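Local coordinates for periplasmic cell division protein (SufI) (Aquifex aeolicus, PDB 6SYY) that probably oxidises substrates at a mononuclear copper and passes the electrons to a three-copper cluster, as multicopper oxidases do, at residues S256-Y261 / C509-H514; G164-Q169 / E513-G518. All coordinates share one frame; numbering follows the deposited sequence.

Overall arrangement
Both interactions use the short helix 512-516, which follows the copper-binding residues Cys509 and His510 and carries His514, and they share Glu513 and His514. Interaction 1 (256-261 with 509-514) is fully buried and joins the start of this helix to the loop between strands 247-254 and 261-267, through one backbone bond, an amide-carboxylate bond and small apolar contacts. Interaction 2 (164-169 with 513-518) lies farther from the centre of the chain and is partly buried; there an aspartate carboxylate takes N-H groups at the start of helix 166-172, with a water alongside. The two contacts meet where Asn257 ND2 approaches Gly167 O at 3.0 Å and Leu512 packs on Gly167.

Interaction 1 (S256-Y261 / C509-H514); sequences SNARPY and CHILEH. With CU (copper (II) ion), chain B; CU (copper (II) ion), chain E.
Asn257 meets the turn into helix 512-516 with both backbone and side chain. Its carbonyl O receives the N-H of Leu512 (N to Asn257 O 2.8 Å, 161° at the hydrogen), the first residue after the N-cap position held by Ile511. Ile511 adds a CA-H...O contact to the same oxygen, 3.3 Å from its CA to Asn257 O. The amide of Asn257 lies nearly coplanar with the carboxylate of Glu513, the planes 16° apart, and ND2 gives an almost straight bond to the syn lone pair of Glu513 OE2 (2.8 Å). Glu513 reaches back to it because its chain bends at chi2 (67°). Leu512 crosses the asparagine at about a right angle, CD1 resting 3.7 Å from Asn257 CG. Next along the loop, the methyl of Ala258 touches Ile511 CG2 at 3.6 Å. That same CG2 sits over the centre of the His514 ring. His514 ND1 and Cys509 SG, each 2.0 Å from one copper, bind it together with His451, while His510 joins His120 and His159 on another. Ile511 N also donates to Cys509 SG. Tyr218 OH also bonds to Glu513 OE2, and Asn257 ND2 probably bonds to Gly167 O, so several bonds fix the buried amide and carboxylate, and the loop reaches the copper ligands through second-shell Ile511.

Interaction 2 (G164-Q169 / E513-G518); sequences GRTGYQ and EHHDEG. With CU (copper (II) ion), chain B.
Asp516 points its carboxylate at the start of helix 166-172 and takes two successive backbone N-H groups, one on each oxygen. OD1 receives Thr166 N at 2.9 Å and OD2 receives Gly167 N at 2.7 Å; both are met on the syn side, tilted 15° and 26° out of the carboxylate plane. The CB of Asp516 is already directed at this turn, and chi1 of -86° sets CG beside its own backbone N, bringing both oxygens to the N-H groups. Gly164 C lies 3.2 Å from Asp516 OD1. A water bridges OD2 to the next amide, Tyr168 N. Gly167 CA passes 4.1 Å from Glu513 OE2. Thr166 and His515 cross at about a right angle, OG1 of Thr166 lying 3.2 Å from His515 CE1; OG1 itself bonds to Pro162 O. His515 ND1 makes a weak bond to Asp516 OD1. The start of helix 166-172 would probably stabilise the negative charge of Asp516. A Schellman motif with Gly518 at C-prime closes helix 512-516. The contact joins the first cupredoxin-like domain to the last, beside the three-copper site typical of multicopper oxidases: the His515 side chain comes within about 3 Å of that of copper ligand His161 (nearest atoms).

Interaction 1 (S256-Y261 / C509-H514)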
ATOM      1  N   SER A 256       0.278  -5.421  -5.807  1.00 18.02           N
ATOM      2  CA  SER A 256       0.582  -5.696  -7.200  1.00 22.40           C
ATOM      3  C   SER A 256       1.471  -4.600  -7.770  1.00 22.95           C
ATOM      4  O   SER A 256       1.579  -3.499  -7.225  1.00 29.27           O
ATOM      5  CB  SER A 256      -0.699  -5.810  -8.021  1.00 18.99           C
ATOM      6  OG  SER A 256      -1.561  -6.781  -7.453  1.00 28.31           O
ATOM      7  N   ASN A 257       2.122  -4.919  -8.887  1.00 27.63           N
ATOM      8  CA  ASN A 257       2.982  -3.934  -9.526  1.00 28.62           C
ATOM      9  C   ASN A 257       2.188  -2.858 -10.249  1.00 29.42           C
ATOM     10  O   ASN A 257       2.634  -1.708 -10.309  1.00 22.93           O
ATOM     11  CB  ASN A 257       3.938  -4.615 -10.506  1.00 20.27           C
ATOM     12  CG  ASN A 257       5.093  -5.310  -9.811  1.00 29.32           C
ATOM     13  OD1 ASN A 257       4.916  -5.966  -8.784  1.00 29.38           O
ATOM     14  ND2 ASN A 257       6.287  -5.157 -10.365  1.00 21.65           N
ATOM     15  N   ALA A 258       1.017  -3.195 -10.789  1.00 22.15           N
ATOM     16  CA  ALA A 258       0.319  -2.240 -11.638  1.00 19.59           C
ATOM     17  C   ALA A 258      -1.188  -2.435 -11.641  1.00 32.90           C
ATOM     18  O   ALA A 258      -1.934  -1.490 -11.917  1.00 28.22           O
ATOM     19  CB  ALA A 258       0.852  -2.331 -13.070  1.00 26.59           C
ATOM     20  N   ARG A 259      -1.645  -3.644 -11.341  1.00 19.35           N
ATOM     21  CA  ARG A 259      -3.055  -3.976 -11.513  1.00 29.25           C
ATOM     22  C   ARG A 259      -3.901  -3.363 -10.405  1.00 21.39           C
ATOM     23  O   ARG A 259      -3.659  -3.649  -9.224  1.00 20.98           O
ATOM     24  CB  ARG A 259      -3.250  -5.483 -11.525  1.00 34.48           C
ATOM     25  CG  ARG A 259      -4.704  -5.887 -11.544  1.00 21.12           C
ATOM     26  CD  ARG A 259      -4.867  -7.381 -11.407  1.00 24.86           C
ATOM     27  NE  ARG A 259      -4.251  -8.122 -12.504  1.00 25.30           N
ATOM     28  CZ  ARG A 259      -4.848  -8.367 -13.664  1.00 40.52           C
ATOM     29  NH1 ARG A 259      -6.074  -7.917 -13.879  1.00 29.39           N
ATOM     30  NH2 ARG A 259      -4.223  -9.056 -14.610  1.00 29.01           N
ATOM     31  N   PRO A 260      -4.891  -2.535 -10.727  1.00 22.30           N
ATOM     32  CA  PRO A 260      -5.886  -2.134  -9.731  1.00 19.28           C
ATOM     33  C   PRO A 260      -7.029  -3.136  -9.675  1.00 19.45           C
ATOM     34  O   PRO A 260      -7.297  -3.873 -10.626  1.00 28.65           O
ATOM     35  CB  PRO A 260      -6.374  -0.779 -10.261  1.00 36.16           C
ATOM     36  CG  PRO A 260      -6.301  -0.943 -11.745  1.00 25.07           C
ATOM     37  CD  PRO A 260      -5.106  -1.853 -12.015  1.00 29.24           C
ATOM     38  N   TYR A 261      -7.710  -3.147  -8.534  1.00 21.71           N
ATOM     39  CA  TYR A 261      -8.827  -4.054  -8.309  1.00 19.24           C
ATOM     40  C   TYR A 261     -10.094  -3.273  -7.998  1.00 44.02           C
ATOM     41  O   TYR A 261     -10.052  -2.238  -7.326  1.00 38.03           O
ATOM     42  CB  TYR A 261      -8.538  -5.025  -7.162  1.00 18.39           C
ATOM     43  CG  TYR A 261      -7.312  -5.857  -7.398  1.00 22.11           C
ATOM     44  CD1 TYR A 261      -6.054  -5.385  -7.044  1.00 30.21           C
ATOM     45  CD2 TYR A 261      -7.404  -7.107  -7.984  1.00 18.58           C
ATOM     46  CE1 TYR A 261      -4.924  -6.134  -7.262  1.00 26.59           C
ATOM     47  CE2 TYR A 261      -6.277  -7.866  -8.206  1.00 23.71           C
ATOM     48  CZ  TYR A 261      -5.041  -7.373  -7.847  1.00 19.88           C
ATOM     49  OH  TYR A 261      -3.916  -8.125  -8.070  1.00 33.50           O
ATOM     50  N   CYS A 509       4.580   7.896  -9.241  1.00 21.13           N
ATOM     51  CA  CYS A 509       3.516   6.944  -9.507  1.00 25.02           C
ATOM     52  C   CYS A 509       3.817   5.629  -8.807  1.00 31.11           C
ATOM     53  O   CYS A 509       4.974   5.211  -8.712  1.00 32.58           O
ATOM     54  CB  CYS A 509       3.382   6.717 -11.006  1.00 35.78           C
ATOM     55  SG  CYS A 509       2.174   5.480 -11.446  1.00 31.21           S
ATOM     56  N   HIS A 510       2.774   4.969  -8.310  1.00 23.14           N
ATOM     57  CA  HIS A 510       2.966   3.715  -7.600  1.00 25.24           C
ATOM     58  C   HIS A 510       2.700   2.499  -8.470  1.00 21.01           C
ATOM     59  O   HIS A 510       2.629   1.380  -7.950  1.00 31.06           O
ATOM     60  CB  HIS A 510       2.106   3.656  -6.341  1.00 22.55           C
ATOM     61  CG  HIS A 510       2.697   2.798  -5.271  1.00 40.45           C
ATOM     62  ND1 HIS A 510       2.640   1.420  -5.307  1.00 30.43           N
ATOM     63  CD2 HIS A 510       3.398   3.118  -4.158  1.00 31.23           C
ATOM     64  CE1 HIS A 510       3.263   0.930  -4.250  1.00 34.79           C
ATOM     65  NE2 HIS A 510       3.730   1.938  -3.536  1.00 35.65           N
ATOM     66  N   ILE A 511       2.532   2.688  -9.775  1.00 24.04           N
ATOM     67  CA  ILE A 511       2.724   1.580 -10.705  1.00 28.82           C
ATOM     68  C   ILE A 511       4.229   1.352 -10.780  1.00 39.16           C
ATOM     69  O   ILE A 511       4.971   2.224 -11.242  1.00 29.03           O
ATOM     70  CB  ILE A 511       2.119   1.876 -12.082  1.00 26.22           C
ATOM     71  CG1 ILE A 511       0.588   1.874 -11.995  1.00 21.60           C
ATOM     72  CG2 ILE A 511       2.598   0.862 -13.106  1.00 22.01           C
ATOM     73  CD1 ILE A 511      -0.107   2.302 -13.262  1.00 21.93           C
ATOM     74  N   LEU A 512       4.687   0.197 -10.284  1.00 29.35           N
ATOM     75  CA  LEU A 512       6.106   0.024  -9.981  1.00 34.55           C
ATOM     76  C   LEU A 512       6.976   0.184 -11.221  1.00 28.95           C
ATOM     77  O   LEU A 512       8.081   0.733 -11.143  1.00 31.39           O
ATOM     78  CB  LEU A 512       6.336  -1.337  -9.333  1.00 21.23           C
ATOM     79  CG  LEU A 512       5.627  -1.474  -7.989  1.00 20.72           C
ATOM     80  CD1 LEU A 512       6.049  -2.754  -7.297  1.00 21.16           C
ATOM     81  CD2 LEU A 512       5.914  -0.258  -7.118  1.00 23.54           C
ATOM     82  N   GLU A 513       6.495  -0.283 -12.372  1.00 29.53           N
ATOM     83  CA  GLU A 513       7.249  -0.105 -13.607  1.00 32.70           C
ATOM     84  C   GLU A 513       7.375   1.372 -13.963  1.00 34.73           C
ATOM     85  O   GLU A 513       8.464   1.839 -14.308  1.00 32.78           O
ATOM     86  CB  GLU A 513       6.597  -0.891 -14.745  1.00 44.18           C
ATOM     87  CG  GLU A 513       6.828  -2.392 -14.664  1.00 34.09           C
ATOM     88  CD  GLU A 513       6.127  -3.029 -13.478  1.00 54.49           C
ATOM     89  OE1 GLU A 513       4.981  -2.629 -13.179  1.00 37.43           O
ATOM     90  OE2 GLU A 513       6.726  -3.920 -12.838  1.00 48.59           O
ATOM     91  N   HIS A 514       6.268   2.124 -13.879  1.00 28.35           N
ATOM     92  CA  HIS A 514       6.321   3.570 -14.107  1.00 32.68           C
ATOM     93  C   HIS A 514       7.369   4.219 -13.219  1.00 49.15           C
ATOM     94  O   HIS A 514       8.222   4.982 -13.687  1.00 33.30           O
ATOM     95  CB  HIS A 514       4.960   4.209 -13.833  1.00 22.29           C
ATOM     96  CG  HIS A 514       3.891   3.811 -14.798  1.00 27.63           C
ATOM     97  ND1 HIS A 514       2.587   4.244 -14.679  1.00 22.12           N
ATOM     98  CD2 HIS A 514       3.926   3.016 -15.892  1.00 23.19           C
ATOM     99  CE1 HIS A 514       1.865   3.733 -15.659  1.00 30.45           C
ATOM    100  NE2 HIS A 514       2.653   2.980 -16.408  1.00 23.59           N
TER
HETATM  101 CU    CU B 701       2.028   5.721 -13.463  0.65 24.27          CU
HETATM  102 CU    CU E 704       5.088   1.944  -1.669  0.60 38.83          CU

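Interaction 2 (G164-Q169 / E513-G518)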
ATOM      1  N   GLY A 164      15.076   1.941 -10.151  1.00 31.46           N
ATOM      2  CA  GLY A 164      14.883   1.113 -11.326  1.00 24.05           C
ATOM      3  C   GLY A 164      14.600  -0.356 -11.084  1.00 45.91           C
ATOM      4  O   GLY A 164      14.258  -1.063 -12.038  1.00 28.91           O
ATOM      5  N   ARG A 165      14.717  -0.850  -9.852  1.00 22.05           N
ATOM      6  CA  ARG A 165      14.535  -2.273  -9.584  1.00 24.53           C
ATOM      7  C   ARG A 165      13.460  -2.537  -8.537  1.00 37.54           C
ATOM      8  O   ARG A 165      13.377  -3.648  -8.003  1.00 31.43           O
ATOM      9  CB  ARG A 165      15.862  -2.908  -9.163  1.00 22.49           C
ATOM     10  CG  ARG A 165      16.886  -2.934 -10.282  1.00 23.26           C
ATOM     11  CD  ARG A 165      16.521  -3.969 -11.333  1.00 35.13           C
ATOM     12  NE  ARG A 165      16.790  -5.325 -10.862  1.00 47.85           N
ATOM     13  CZ  ARG A 165      16.562  -6.426 -11.571  1.00 24.38           C
ATOM     14  NH1 ARG A 165      16.049  -6.339 -12.789  1.00 26.06           N
ATOM     15  NH2 ARG A 165      16.846  -7.617 -11.060  1.00 30.62           N
ATOM     16  N   THR A 166      12.626  -1.538  -8.239  1.00 26.44           N
ATOM     17  CA  THR A 166      11.579  -1.729  -7.240  1.00 27.64           C
ATOM     18  C   THR A 166      10.520  -2.708  -7.732  1.00 32.15           C
ATOM     19  O   THR A 166      10.063  -3.571  -6.971  1.00 27.74           O
ATOM     20  CB  THR A 166      10.952  -0.384  -6.870  1.00 36.22           C
ATOM     21  OG1 THR A 166      11.914   0.418  -6.170  1.00 27.53           O
ATOM     22  CG2 THR A 166       9.730  -0.587  -5.981  1.00 31.52           C
ATOM     23  N   GLY A 167      10.122  -2.600  -8.999  1.00 23.41           N
ATOM     24  CA  GLY A 167       9.172  -3.558  -9.542  1.00 24.69           C
ATOM     25  C   GLY A 167       9.690  -4.982  -9.475  1.00 35.99           C
ATOM     26  O   GLY A 167       8.945  -5.913  -9.156  1.00 25.32           O
ATOM     27  N   TYR A 168      10.980  -5.170  -9.755  1.00 27.35           N
ATOM     28  CA  TYR A 168      11.551  -6.511  -9.709  1.00 25.51           C
ATOM     29  C   TYR A 168      11.509  -7.080  -8.296  1.00 31.38           C
ATOM     30  O   TYR A 168      11.050  -8.209  -8.080  1.00 26.76           O
ATOM     31  CB  TYR A 168      12.987  -6.492 -10.239  1.00 29.58           C
ATOM     32  CG  TYR A 168      13.671  -7.842 -10.164  1.00 37.93           C
ATOM     33  CD1 TYR A 168      14.337  -8.248  -9.012  1.00 28.39           C
ATOM     34  CD2 TYR A 168      13.645  -8.711 -11.243  1.00 23.84           C
ATOM     35  CE1 TYR A 168      14.953  -9.480  -8.935  1.00 34.38           C
ATOM     36  CE2 TYR A 168      14.264  -9.945 -11.177  1.00 28.65           C
ATOM     37  CZ  TYR A 168      14.914 -10.326 -10.019  1.00 44.54           C
ATOM     38  OH  TYR A 168      15.534 -11.556  -9.945  1.00 35.46           O
ATOM     39  N   GLN A 169      11.992  -6.316  -7.317  1.00 33.79           N
ATOM     40  CA  GLN A 169      12.164  -6.876  -5.981  1.00 35.69           C
ATOM     41  C   GLN A 169      10.827  -7.076  -5.280  1.00 28.32           C
ATOM     42  O   GLN A 169      10.640  -8.067  -4.563  1.00 26.03           O
ATOM     43  CB  GLN A 169      13.094  -5.990  -5.156  1.00 21.07           C
ATOM     44  CG  GLN A 169      14.522  -5.972  -5.673  1.00 22.19           C
ATOM     45  CD  GLN A 169      15.509  -5.507  -4.627  1.00 44.31           C
ATOM     46  OE1 GLN A 169      15.298  -4.492  -3.963  1.00 29.18           O
ATOM     47  NE2 GLN A 169      16.590  -6.259  -4.463  1.00 35.75           N
ATOM     48  N   GLU A 513       6.495  -0.283 -12.372  1.00 29.53           N
ATOM     49  CA  GLU A 513       7.249  -0.105 -13.607  1.00 32.70           C
ATOM     50  C   GLU A 513       7.375   1.372 -13.963  1.00 34.73           C
ATOM     51  O   GLU A 513       8.464   1.839 -14.308  1.00 32.78           O
ATOM     52  CB  GLU A 513       6.597  -0.891 -14.745  1.00 44.18           C
ATOM     53  CG  GLU A 513       6.828  -2.392 -14.664  1.00 34.09           C
ATOM     54  CD  GLU A 513       6.127  -3.029 -13.478  1.00 54.49           C
ATOM     55  OE1 GLU A 513       4.981  -2.629 -13.179  1.00 37.43           O
ATOM     56  OE2 GLU A 513       6.726  -3.920 -12.838  1.00 48.59           O
ATOM     57  N   HIS A 514       6.268   2.124 -13.879  1.00 28.35           N
ATOM     58  CA  HIS A 514       6.321   3.570 -14.107  1.00 32.68           C
ATOM     59  C   HIS A 514       7.369   4.219 -13.219  1.00 49.15           C
ATOM     60  O   HIS A 514       8.222   4.982 -13.687  1.00 33.30           O
ATOM     61  CB  HIS A 514       4.960   4.209 -13.833  1.00 22.29           C
ATOM     62  CG  HIS A 514       3.891   3.811 -14.798  1.00 27.63           C
ATOM     63  ND1 HIS A 514       2.587   4.244 -14.679  1.00 22.12           N
ATOM     64  CD2 HIS A 514       3.926   3.016 -15.892  1.00 23.19           C
ATOM     65  CE1 HIS A 514       1.865   3.733 -15.659  1.00 30.45           C
ATOM     66  NE2 HIS A 514       2.653   2.980 -16.408  1.00 23.59           N
ATOM     67  N   HIS A 515       7.299   3.933 -11.919  1.00 26.53           N
ATOM     68  CA  HIS A 515       8.309   4.418 -10.988  1.00 27.12           C
ATOM     69  C   HIS A 515       9.708   3.992 -11.424  1.00 44.95           C
ATOM     70  O   HIS A 515      10.639   4.806 -11.428  1.00 28.82           O
ATOM     71  CB  HIS A 515       7.976   3.915  -9.583  1.00 27.12           C
ATOM     72  CG  HIS A 515       9.143   3.889  -8.651  1.00 28.05           C
ATOM     73  ND1 HIS A 515      10.027   2.834  -8.601  1.00 84.81           N
ATOM     74  CD2 HIS A 515       9.571   4.785  -7.732  1.00 86.06           C
ATOM     75  CE1 HIS A 515      10.954   3.082  -7.694  1.00 79.00           C
ATOM     76  NE2 HIS A 515      10.702   4.261  -7.153  1.00 72.85           N
ATOM     77  N   ASP A 516       9.866   2.728 -11.834  1.00 23.42           N
ATOM     78  CA  ASP A 516      11.186   2.230 -12.211  1.00 22.50           C
ATOM     79  C   ASP A 516      11.714   2.926 -13.459  1.00 31.58           C
ATOM     80  O   ASP A 516      12.919   3.182 -13.571  1.00 27.60           O
ATOM     81  CB  ASP A 516      11.143   0.716 -12.425  1.00 24.55           C
ATOM     82  CG  ASP A 516      11.331  -0.064 -11.136  1.00 30.54           C
ATOM     83  OD1 ASP A 516      11.732   0.546 -10.125  1.00 28.11           O
ATOM     84  OD2 ASP A 516      11.078  -1.287 -11.134  1.00 29.38           O
ATOM     85  N   GLU A 517      10.838   3.243 -14.406  1.00 27.33           N
ATOM     86  CA  GLU A 517      11.265   3.891 -15.634  1.00 33.09           C
ATOM     87  C   GLU A 517      11.275   5.411 -15.522  1.00 29.74           C
ATOM     88  O   GLU A 517      11.433   6.096 -16.539  1.00 49.87           O
ATOM     89  CB  GLU A 517      10.395   3.433 -16.805  1.00 25.44           C
ATOM     90  CG  GLU A 517       8.934   3.705 -16.656  1.00 57.79           C
ATOM     91  CD  GLU A 517       8.096   2.759 -17.490  1.00 91.10           C
ATOM     92  OE1 GLU A 517       8.656   1.761 -17.995  1.00 45.72           O
ATOM     93  OE2 GLU A 517       6.881   3.011 -17.639  1.00 76.08           O
ATOM     94  N   GLY A 518      11.122   5.950 -14.313  1.00 31.69           N
ATOM     95  CA  GLY A 518      11.474   7.331 -14.047  1.00 42.39           C
ATOM     96  C   GLY A 518      10.345   8.253 -13.639  1.00 33.13           C
ATOM     97  O   GLY A 518      10.593   9.451 -13.465  1.00 30.66           O
TER
HETATM   98 CU    CU B 701       2.028   5.721 -13.463  0.65 24.27          CU
HETATM   99  O   HOH W   1      12.392  -3.474 -11.859  1.00 31.39           O